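Local coordinates for protein sulfate adenylyltransferase (Allochromatium vinosum, PDB 4DNX) that catalyses the transfer of the adenylyl group of ATP to sulfate, yielding adenosine 5'-phosphosulfate and diphosphate, at residues 10-15 and 179-184; 50-55 and 277-282; 195-200 and 287-292; 226-231 and 260-265. All coordinates share one frame; numbering follows the deposited sequence. Where two conformers were deposited one is given.

Contact 1 of 4, residues 10-15 and 179-184; sequences LRPRFV and TAVEIR
L10 carries its CG anti to the carbonyl carbon (chi1 -68°), which brings the isobutyl group down on the first turn of helix 180-190, while R184 bends at chi3 (-89°) and passes its aliphatic part beside the same leucine. One methyl does most of the work: L10 CD1 lies 3.8 Å from V181 CA and 3.9 Å from A180 C, so it rests on helix backbone as much as on side chains. From the next turn, R184 CD reaches within 3.8 Å of that methyl. V181 turns its CG2 branch to the loop, where it meets P12 CG at 3.8 Å, the two side chains crossing at about a right angle. The contact across the segments is entirely apolar; the polar end of R184 is held by the carbonyls of N286 and I2. The helix start beneath is fixed by an N-cap, T179 OG1 accepting from E182 N at 2.9 Å, and this hydroxyl also bonds D175 of the second subunit. The arrangement seats an N-terminal loop of the PUA-like region on a helix of the ATP-sulfurylase region. L10 and A180 both touch helix 274-287 as well, and farther along the loop R13 makes backbone hydrogen bonds to L47 and to V163 of strand 155-163, just ahead of helix 18-28.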
# COMPACT_ATOMS: atom_id res chain seq x y z
N LEU A 10 7.44 11.27 -12.79
CA LEU A 10 6.06 11.51 -12.30
C LEU A 10 6.01 12.72 -11.39
O LEU A 10 6.96 13.00 -10.62
CB LEU A 10 5.51 10.31 -11.54
CG LEU A 10 5.25 9.06 -12.39
CD1 LEU A 10 4.83 7.93 -11.42
CD2 LEU A 10 4.14 9.25 -13.47
N ARG A 11 4.90 13.44 -11.48
CA ARG A 11 4.66 14.66 -10.68
C ARG A 11 3.34 14.54 -9.89
O ARG A 11 2.38 15.32 -10.14
CB ARG A 11 4.69 15.92 -11.59
CG ARG A 11 5.99 16.08 -12.36
CD ARG A 11 6.22 17.51 -12.84
NE ARG A 11 7.43 17.56 -13.67
CZ ARG A 11 7.52 18.20 -14.84
NH1 ARG A 11 6.47 18.84 -15.35
NH2 ARG A 11 8.67 18.19 -15.51
N PRO A 12 3.27 13.60 -8.93
CA PRO A 12 2.04 13.35 -8.19
C PRO A 12 1.67 14.56 -7.31
O PRO A 12 2.54 15.38 -6.95
CB PRO A 12 2.40 12.16 -7.28
CG PRO A 12 3.95 12.30 -7.05
CD PRO A 12 4.40 12.75 -8.45
N ARG A 13 0.39 14.66 -6.96
CA ARG A 13 -0.11 15.80 -6.19
C ARG A 13 -0.30 15.47 -4.70
O ARG A 13 -0.64 16.34 -3.89
CB ARG A 13 -1.42 16.35 -6.81
CG ARG A 13 -1.26 16.76 -8.31
CD ARG A 13 -0.15 17.81 -8.50
NE ARG A 13 -0.47 19.06 -7.86
CZ ARG A 13 0.31 20.15 -7.90
NH1 ARG A 13 1.47 20.12 -8.57
NH2 ARG A 13 -0.07 21.26 -7.25
N PHE A 14 -0.03 14.23 -4.32
CA PHE A 14 -0.06 13.85 -2.88
C PHE A 14 1.04 14.53 -2.10
O PHE A 14 2.18 14.69 -2.60
CB PHE A 14 0.04 12.31 -2.69
CG PHE A 14 0.08 11.89 -1.26
CD1 PHE A 14 -1.09 11.93 -0.46
CD2 PHE A 14 1.26 11.42 -0.71
CE1 PHE A 14 -1.02 11.54 0.89
CE2 PHE A 14 1.37 11.04 0.63
CZ PHE A 14 0.23 11.08 1.44
N VAL A 15 0.70 14.96 -0.88
CA VAL A 15 1.72 15.63 -0.03
C VAL A 15 2.55 14.55 0.70
O VAL A 15 2.27 14.16 1.86
CB VAL A 15 1.07 16.60 0.96
CG1 VAL A 15 2.18 17.38 1.76
CG2 VAL A 15 0.20 17.56 0.18
N THR A 179 -0.37 3.57 -5.72
CA THR A 179 -0.15 4.74 -6.55
C THR A 179 0.61 4.33 -7.80
O THR A 179 1.27 3.27 -7.82
CB THR A 179 0.69 5.81 -5.80
OG1 THR A 179 1.98 5.26 -5.44
CG2 THR A 179 -0.07 6.27 -4.53
N ALA A 180 0.56 5.18 -8.83
CA ALA A 180 1.40 4.95 -10.03
C ALA A 180 2.88 5.02 -9.62
O ALA A 180 3.72 4.31 -10.19
CB ALA A 180 1.15 6.04 -11.07
N VAL A 181 3.20 5.88 -8.65
CA VAL A 181 4.56 6.04 -8.14
C VAL A 181 5.08 4.68 -7.61
O VAL A 181 6.20 4.24 -7.96
CB VAL A 181 4.61 7.14 -7.04
CG1 VAL A 181 5.97 7.13 -6.33
CG2 VAL A 181 4.25 8.54 -7.65
N GLU A 182 4.26 4.01 -6.80
CA GLU A 182 4.74 2.76 -6.16
C GLU A 182 4.76 1.60 -7.17
O GLU A 182 5.67 0.75 -7.08
CB GLU A 182 3.86 2.41 -4.97
CG GLU A 182 4.32 1.15 -4.15
CD GLU A 182 5.80 1.17 -3.65
OE1 GLU A 182 6.45 2.24 -3.57
OE2 GLU A 182 6.30 0.07 -3.28
N ILE A 183 3.81 1.58 -8.10
CA ILE A 183 3.84 0.52 -9.16
C ILE A 183 5.13 0.67 -9.98
O ILE A 183 5.86 -0.34 -10.22
CB ILE A 183 2.60 0.59 -10.02
CG1 ILE A 183 1.40 0.12 -9.20
CG2 ILE A 183 2.75 -0.25 -11.25
CD1 ILE A 183 0.01 0.27 -9.90
N ARG A 184 5.47 1.92 -10.38
CA ARG A 184 6.75 2.17 -11.10
C ARG A 184 7.98 1.70 -10.29
O ARG A 184 8.89 1.06 -10.85
CB ARG A 184 6.82 3.70 -11.50
CG ARG A 184 7.95 4.20 -12.40
CD ARG A 184 7.54 5.65 -12.86
NE ARG A 184 6.72 5.66 -14.11
CZ ARG A 184 7.26 5.66 -15.33
NH1 ARG A 184 8.60 5.58 -15.49
NH2 ARG A 184 6.49 5.65 -16.40

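Contact 2 of 4, residues 50-55 and 277-282; sequences GYFSPL and AVLHAY
F52 and Y282 make the nearest backbone approach, their CA atoms 7.8 Å apart, where G50 (phi 85°) ends a helix in a Schellman motif and begins a type I turn to S53 that faces the side of helix 274-287. Y282 bridges the gap. With CG anti to the backbone N (chi1 -175°), the Y282 ring reaches from the helix to the turn, where its OH donates to S53 O at 2.8 Å. The hydroxyl comes in tilted 34° from the carbonyl plane. N286 ND2 bonds this same oxygen, giving S53 O two donors from one helix, and bonds Y51 O too. Y51 O lies in the plane of the Y282 ring, at its edge, 3.9 Å from CD1. Beyond the hydrogen bond the hydroxyl packs on the loop, with P54 CD at 3.3 Å and a methyl of L55, CD1, at 4.1 Å. One turn back along the helix, L279 CD1 touches F52 CE1 at 3.8 Å, the two side chains crossing at about a right angle. F79 meets the rings of both F52 and Y282 edge-to-face, joining the polar and apolar halves of the contact into one buried cluster. The backbone N of R11 bonds S53 OG, tying the turn to the N-terminal loop. The whole is a helix-terminating Schellman motif and beta turn from the PUA-like region, docked on the helix that links strands 260-266 and 291-294 of the Rossmann-like sheet.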
# COMPACT_ATOMS: atom_id res chain seq x y z
N GLY A 50 -0.45 10.12 -8.91
CA GLY A 50 0.49 10.20 -10.06
C GLY A 50 -0.04 9.60 -11.37
O GLY A 50 0.64 9.66 -12.42
N TYR A 51 -1.24 9.03 -11.35
CA TYR A 51 -1.80 8.46 -12.57
C TYR A 51 -2.06 9.53 -13.66
O TYR A 51 -1.97 9.24 -14.86
CB TYR A 51 -3.09 7.73 -12.25
CG TYR A 51 -2.87 6.40 -11.54
CD1 TYR A 51 -2.29 5.31 -12.23
CD2 TYR A 51 -3.25 6.22 -10.20
CE1 TYR A 51 -2.08 4.08 -11.58
CE2 TYR A 51 -3.07 5.03 -9.52
CZ TYR A 51 -2.48 3.94 -10.24
OH TYR A 51 -2.33 2.74 -9.59
N PHE A 52 -2.41 10.76 -13.25
CA PHE A 52 -2.70 11.83 -14.22
C PHE A 52 -1.56 12.83 -14.31
O PHE A 52 -1.72 13.99 -14.72
CB PHE A 52 -4.04 12.52 -13.87
CG PHE A 52 -5.27 11.67 -14.08
CD1 PHE A 52 -5.25 10.41 -14.72
CD2 PHE A 52 -6.47 12.13 -13.58
CE1 PHE A 52 -6.42 9.67 -14.90
CE2 PHE A 52 -7.68 11.38 -13.74
CZ PHE A 52 -7.66 10.17 -14.37
N SER A 53 -0.35 12.36 -13.99
CA SER A 53 0.81 13.21 -14.16
C SER A 53 1.09 13.64 -15.61
O SER A 53 0.76 12.85 -16.53
CB SER A 53 2.08 12.43 -13.69
OG SER A 53 3.28 13.19 -13.89
N PRO A 54 1.19 14.95 -15.80
CA PRO A 54 1.96 15.84 -14.94
C PRO A 54 0.97 16.96 -14.58
O PRO A 54 1.39 18.07 -14.20
CB PRO A 54 3.07 16.38 -15.85
CG PRO A 54 2.43 16.45 -17.18
CD PRO A 54 1.54 15.21 -17.23
N LEU A 55 -0.34 16.70 -14.70
CA LEU A 55 -1.31 17.79 -14.46
C LEU A 55 -1.36 18.20 -12.99
O LEU A 55 -1.16 17.39 -12.08
CB LEU A 55 -2.72 17.37 -14.93
CG LEU A 55 -3.00 17.56 -16.44
CD1 LEU A 55 -2.04 16.82 -17.31
CD2 LEU A 55 -4.41 17.06 -16.74
N ALA A 277 -10.61 4.40 -23.27
CA ALA A 277 -9.48 3.52 -23.55
C ALA A 277 -8.19 4.35 -23.69
O ALA A 277 -7.12 3.91 -23.24
CB ALA A 277 -9.73 2.66 -24.83
N VAL A 278 -8.28 5.55 -24.28
CA VAL A 278 -7.10 6.41 -24.36
C VAL A 278 -6.65 6.88 -22.96
O VAL A 278 -5.42 6.94 -22.67
CB VAL A 278 -7.35 7.63 -25.30
CG1 VAL A 278 -6.10 8.49 -25.37
CG2 VAL A 278 -7.75 7.09 -26.70
N LEU A 279 -7.62 7.25 -22.13
CA LEU A 279 -7.30 7.61 -20.74
C LEU A 279 -6.60 6.45 -20.01
O LEU A 279 -5.58 6.65 -19.31
CB LEU A 279 -8.58 8.01 -20.00
CG LEU A 279 -8.32 8.48 -18.58
CD1 LEU A 279 -7.45 9.77 -18.59
CD2 LEU A 279 -9.69 8.73 -17.87
N HIS A 280 -7.15 5.23 -20.17
CA HIS A 280 -6.54 3.99 -19.62
C HIS A 280 -5.11 3.80 -20.06
O HIS A 280 -4.27 3.52 -19.22
CB HIS A 280 -7.34 2.77 -20.05
CG HIS A 280 -8.66 2.63 -19.36
ND1 HIS A 280 -9.59 1.68 -19.76
CD2 HIS A 280 -9.21 3.30 -18.32
CE1 HIS A 280 -10.65 1.77 -18.97
NE2 HIS A 280 -10.45 2.74 -18.09
N ALA A 281 -4.83 3.98 -21.36
CA ALA A 281 -3.45 3.87 -21.87
C ALA A 281 -2.55 4.93 -21.24
O ALA A 281 -1.40 4.65 -20.81
CB ALA A 281 -3.43 3.93 -23.41
N TYR A 282 -3.09 6.14 -21.10
CA TYR A 282 -2.32 7.24 -20.52
C TYR A 282 -1.84 6.91 -19.10
O TYR A 282 -0.62 7.00 -18.82
CB TYR A 282 -3.22 8.46 -20.51
CG TYR A 282 -2.54 9.74 -20.04
CD1 TYR A 282 -2.27 9.96 -18.69
CD2 TYR A 282 -2.20 10.71 -20.96
CE1 TYR A 282 -1.60 11.15 -18.27
CE2 TYR A 282 -1.56 11.90 -20.59
CZ TYR A 282 -1.27 12.10 -19.24
OH TYR A 282 -0.62 13.27 -18.88

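Contact 3 of 4, residues 195-200 and 287-292; sequences IVAFQT and MGATHF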
# COMPACT_ATOMS: atom_id res chain seq x y z
N ILE A 195 6.36 -4.87 -19.77
CA ILE A 195 5.32 -5.14 -18.77
C ILE A 195 3.95 -4.96 -19.41
O ILE A 195 3.66 -3.88 -19.96
CB ILE A 195 5.43 -4.12 -17.56
CG1 ILE A 195 6.86 -4.15 -16.94
CG2 ILE A 195 4.37 -4.41 -16.51
CD1 ILE A 195 7.82 -3.15 -17.58
N VAL A 196 3.11 -6.01 -19.38
CA VAL A 196 1.72 -5.91 -19.90
C VAL A 196 0.79 -5.48 -18.77
O VAL A 196 0.94 -5.96 -17.65
CB VAL A 196 1.28 -7.31 -20.39
CG1 VAL A 196 -0.24 -7.33 -20.74
CG2 VAL A 196 2.14 -7.77 -21.58
N ALA A 197 -0.17 -4.58 -19.02
CA ALA A 197 -1.16 -4.24 -17.98
C ALA A 197 -2.52 -4.80 -18.42
O ALA A 197 -2.85 -4.77 -19.65
CB ALA A 197 -1.26 -2.68 -17.85
N PHE A 198 -3.27 -5.31 -17.45
CA PHE A 198 -4.60 -5.88 -17.68
C PHE A 198 -5.54 -5.37 -16.61
O PHE A 198 -5.27 -5.58 -15.44
CB PHE A 198 -4.55 -7.44 -17.63
CG PHE A 198 -5.92 -8.10 -17.80
CD1 PHE A 198 -6.54 -8.10 -19.05
CD2 PHE A 198 -6.58 -8.69 -16.70
CE1 PHE A 198 -7.82 -8.71 -19.22
CE2 PHE A 198 -7.86 -9.32 -16.89
CZ PHE A 198 -8.43 -9.30 -18.11
N GLN A 199 -6.67 -4.76 -17.02
CA GLN A 199 -7.67 -4.25 -16.06
C GLN A 199 -8.74 -5.31 -15.79
O GLN A 199 -9.24 -5.95 -16.72
CB GLN A 199 -8.36 -2.99 -16.65
CG GLN A 199 -9.47 -2.44 -15.76
CD GLN A 199 -9.95 -1.06 -16.19
OE1 GLN A 199 -9.16 -0.21 -16.60
NE2 GLN A 199 -11.27 -0.84 -16.10
N THR A 200 -9.15 -5.46 -14.53
CA THR A 200 -10.33 -6.29 -14.25
C THR A 200 -11.01 -5.80 -12.99
O THR A 200 -10.39 -5.11 -12.21
CB THR A 200 -9.97 -7.79 -14.08
OG1 THR A 200 -11.19 -8.55 -14.05
CG2 THR A 200 -9.15 -8.02 -12.82
N MET A 287 2.19 4.52 -14.81
CA MET A 287 2.53 3.51 -13.82
C MET A 287 3.71 2.60 -14.27
O MET A 287 4.28 1.92 -13.42
CB MET A 287 1.28 2.74 -13.38
CG MET A 287 1.03 1.54 -14.23
SD MET A 287 -0.58 0.83 -13.77
CE MET A 287 -0.48 -0.70 -14.76
N GLY A 288 4.14 2.68 -15.56
CA GLY A 288 5.33 1.97 -16.00
C GLY A 288 5.08 0.79 -16.95
O GLY A 288 6.03 0.08 -17.32
N ALA A 289 3.82 0.57 -17.32
CA ALA A 289 3.51 -0.52 -18.27
C ALA A 289 3.95 -0.12 -19.67
O ALA A 289 3.84 1.07 -20.05
CB ALA A 289 2.03 -0.86 -18.26
N THR A 290 4.44 -1.10 -20.43
CA THR A 290 4.87 -0.88 -21.79
C THR A 290 3.81 -1.29 -22.81
O THR A 290 3.88 -0.88 -23.99
CB THR A 290 6.22 -1.60 -22.11
OG1 THR A 290 6.08 -3.00 -21.88
CG2 THR A 290 7.38 -1.10 -21.27
N HIS A 291 2.87 -2.14 -22.39
CA HIS A 291 1.82 -2.70 -23.24
C HIS A 291 0.51 -2.72 -22.45
O HIS A 291 0.52 -2.95 -21.24
CB HIS A 291 2.21 -4.12 -23.67
CG HIS A 291 3.40 -4.13 -24.57
ND1 HIS A 291 4.70 -4.06 -24.11
CD2 HIS A 291 3.48 -4.17 -25.92
CE1 HIS A 291 5.53 -4.05 -25.13
NE2 HIS A 291 4.82 -4.12 -26.24
N PHE A 292 -0.61 -2.53 -23.12
CA PHE A 292 -1.91 -2.50 -22.48
C PHE A 292 -2.88 -3.31 -23.31
O PHE A 292 -2.97 -3.11 -24.52
CB PHE A 292 -2.42 -1.05 -22.37
CG PHE A 292 -3.82 -0.93 -21.82
CD1 PHE A 292 -4.20 -1.63 -20.69
CD2 PHE A 292 -4.73 -0.05 -22.41
CE1 PHE A 292 -5.52 -1.50 -20.15
CE2 PHE A 292 -6.01 0.08 -21.91
CZ PHE A 292 -6.42 -0.64 -20.78
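A197 and F292 pair in parallel, as do V196 and H291, between the central strand 195-200 and its neighbour 291-294 in a Rossmann-like sheet of strand order 3-2-1-4-5. The dense part lies on the face of A197, under helix 274-287: A197 CB is 3.8 Å from M287 CE and from A289 CB. Between the strands, A197 N donates to H291 O at 2.8 Å. G288 forms a Schellman motif where that helix ends, and the chain turns into the new strand. At the strand start I195 O accepts two donors, T290 N at 2.9 Å in the carbonyl plane and H291 N at 3.1 Å, tilted from it. The contrast is the partly exposed corner at T290. Here chi1 of 58° sets OG1 between the backbone N and the carbonyl carbon, to take a nearly straight bond from I195 N (2.8 Å, 166°), and it is hydrogen-bonded to H291 ND1, either being a possible donor. A valine here would probably leave I195 N and H291 ND1 without this mate and set the imidazole freer to turn. Farther along, the F292 ring meets A197 O at its edge, near the ring plane, with CD1 3.6 Å from that oxygen.

Contact 4 of 4, residues 226-231 and 260-265; sequences IHMLLG and VMVTGY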
# COMPACT_ATOMS: atom_id res chain seq x y z
N ILE A 226 -1.83 -6.74 -12.91
CA ILE A 226 -3.31 -6.94 -12.92
C ILE A 226 -3.76 -5.72 -12.13
O ILE A 226 -3.43 -5.58 -10.95
CB ILE A 226 -3.69 -8.24 -12.23
CG1 ILE A 226 -3.14 -9.45 -13.04
CG2 ILE A 226 -5.23 -8.30 -12.15
CD1 ILE A 226 -3.39 -10.85 -12.45
N HIS A 227 -4.43 -4.81 -12.81
CA HIS A 227 -4.72 -3.47 -12.24
C HIS A 227 -6.22 -3.47 -11.99
O HIS A 227 -7.02 -3.27 -12.91
CB HIS A 227 -4.27 -2.42 -13.27
CG HIS A 227 -3.97 -1.07 -12.68
ND1 HIS A 227 -4.22 0.10 -13.36
CD2 HIS A 227 -3.48 -0.71 -11.48
CE1 HIS A 227 -3.85 1.14 -12.62
NE2 HIS A 227 -3.41 0.68 -11.46
N MET A 228 -6.60 -3.70 -10.74
CA MET A 228 -8.02 -3.93 -10.40
C MET A 228 -8.73 -2.60 -10.15
O MET A 228 -8.16 -1.69 -9.51
CB MET A 228 -8.16 -4.83 -9.17
CG MET A 228 -7.68 -6.38 -9.40
SD MET A 228 -7.82 -7.33 -7.88
CE MET A 228 -6.75 -6.42 -6.74
N LEU A 229 -9.94 -2.48 -10.68
CA LEU A 229 -10.68 -1.24 -10.47
C LEU A 229 -11.36 -1.41 -9.11
O LEU A 229 -12.24 -2.26 -8.94
CB LEU A 229 -11.68 -1.02 -11.62
CG LEU A 229 -12.66 0.16 -11.38
CD1 LEU A 229 -11.94 1.45 -10.90
CD2 LEU A 229 -13.38 0.37 -12.70
N LEU A 230 -10.94 -0.60 -8.13
CA LEU A 230 -11.50 -0.62 -6.79
C LEU A 230 -12.68 0.36 -6.71
O LEU A 230 -12.63 1.44 -7.28
CB LEU A 230 -10.43 -0.16 -5.78
CG LEU A 230 -9.17 -1.01 -5.91
CD1 LEU A 230 -8.07 -0.38 -5.05
CD2 LEU A 230 -9.40 -2.45 -5.50
N GLY A 231 -13.71 -0.01 -5.96
CA GLY A 231 -14.80 0.94 -5.81
C GLY A 231 -15.89 0.29 -5.02
O GLY A 231 -15.72 -0.83 -4.54
N VAL A 260 3.87 -11.79 -11.91
CA VAL A 260 2.56 -11.12 -11.70
C VAL A 260 2.65 -10.10 -10.57
O VAL A 260 3.29 -10.39 -9.55
CB VAL A 260 1.46 -12.14 -11.35
CG1 VAL A 260 0.09 -11.41 -11.11
CG2 VAL A 260 1.34 -13.20 -12.43
N MET A 261 2.05 -8.90 -10.77
CA MET A 261 1.82 -7.93 -9.72
C MET A 261 0.33 -7.67 -9.62
O MET A 261 -0.26 -7.25 -10.59
CB MET A 261 2.50 -6.61 -10.09
CG MET A 261 3.91 -6.51 -9.70
SD MET A 261 4.60 -4.96 -10.37
CE MET A 261 3.50 -3.76 -9.61
N VAL A 262 -0.26 -7.94 -8.45
CA VAL A 262 -1.70 -7.71 -8.21
C VAL A 262 -1.89 -6.37 -7.48
O VAL A 262 -1.32 -6.14 -6.38
CB VAL A 262 -2.34 -8.86 -7.41
CG1 VAL A 262 -3.84 -8.61 -7.17
CG2 VAL A 262 -2.19 -10.20 -8.20
N THR A 263 -2.65 -5.48 -8.12
CA THR A 263 -2.68 -4.07 -7.66
C THR A 263 -4.04 -3.54 -7.96
O THR A 263 -4.86 -4.19 -8.62
CB THR A 263 -1.70 -3.17 -8.46
OG1 THR A 263 -2.16 -3.04 -9.81
CG2 THR A 263 -0.25 -3.72 -8.43
N GLY A 264 -4.27 -2.31 -7.52
CA GLY A 264 -5.57 -1.67 -7.77
C GLY A 264 -5.51 -0.15 -7.74
O GLY A 264 -4.55 0.45 -7.21
N TYR A 265 -6.56 0.47 -8.30
CA TYR A 265 -6.61 1.91 -8.31
C TYR A 265 -8.06 2.34 -8.13
O TYR A 265 -8.97 1.53 -8.24
CB TYR A 265 -6.04 2.46 -9.63
CG TYR A 265 -6.92 2.19 -10.83
CD1 TYR A 265 -7.03 0.91 -11.36
CD2 TYR A 265 -7.73 3.21 -11.37
CE1 TYR A 265 -7.84 0.67 -12.43
CE2 TYR A 265 -8.58 2.97 -12.45
CZ TYR A 265 -8.63 1.68 -12.95
OH TYR A 265 -9.43 1.44 -14.04
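H227 and Y265 form an offset stack, centroids 4.5 Å apart and planes at 24°, with Y265 CD1 3.4 Å above the middle of the imidazole. At the imidazole edge, in its plane, T263 OG1 sits 3.2 Å from H227 CD2. That hydroxyl also donates to I226 O from above the carbonyl plane, while T263 N approaches the same oxygen at 2.9 Å, so one carbonyl is gripped twice. These residues face each other because strands 223-230 and 260-266 are parallel neighbours joined through helix 240-254, a beta-alpha-beta crossover of the Rossmann-like sheet. On the face toward that helix, M228 CE packs on V262 CG1 at 3.7 Å. G264 lets the strands close in: M228 O is 3.1 Å from G264 CA, and a side chain there would strike L230 CD1. Farther out, R284 NE bonds H227 ND1 and Y51 OH bonds H227 NE2, fixing how the imidazole is turned under the tyrosine. A leucine in place of H227 would probably forfeit the stack and deprive R284 NE and Y51 OH of a partner. Q199 makes a weak bond to Y265 OH, and on the outer edge V262 N is bonded by E189 of the second subunit.

In the fold
Starting from the N terminus, contact 1 opens at 10-15 and contact 2 at 50-55, both in the PUA-like region. Contact 1 closes first, at 179-184, inside the span of contact 2, so the two cross. Strand 195-200 then opens contact 3, and contact 4 opens and closes entirely between residues 226 and 265, lying within the spans of contacts 2 and 3. Helix 274-287 closes contact 2 before strand 291-294 closes contact 3, a second crossing. Contacts 3 and 4 are two of the strand pairings of the parallel sheet; contacts 1 and 2 fasten the PUA-like region to helices beside it. F198 O meeting H227 N, between neighbouring strands 195-200 and 223-230, joins contacts 3 and 4.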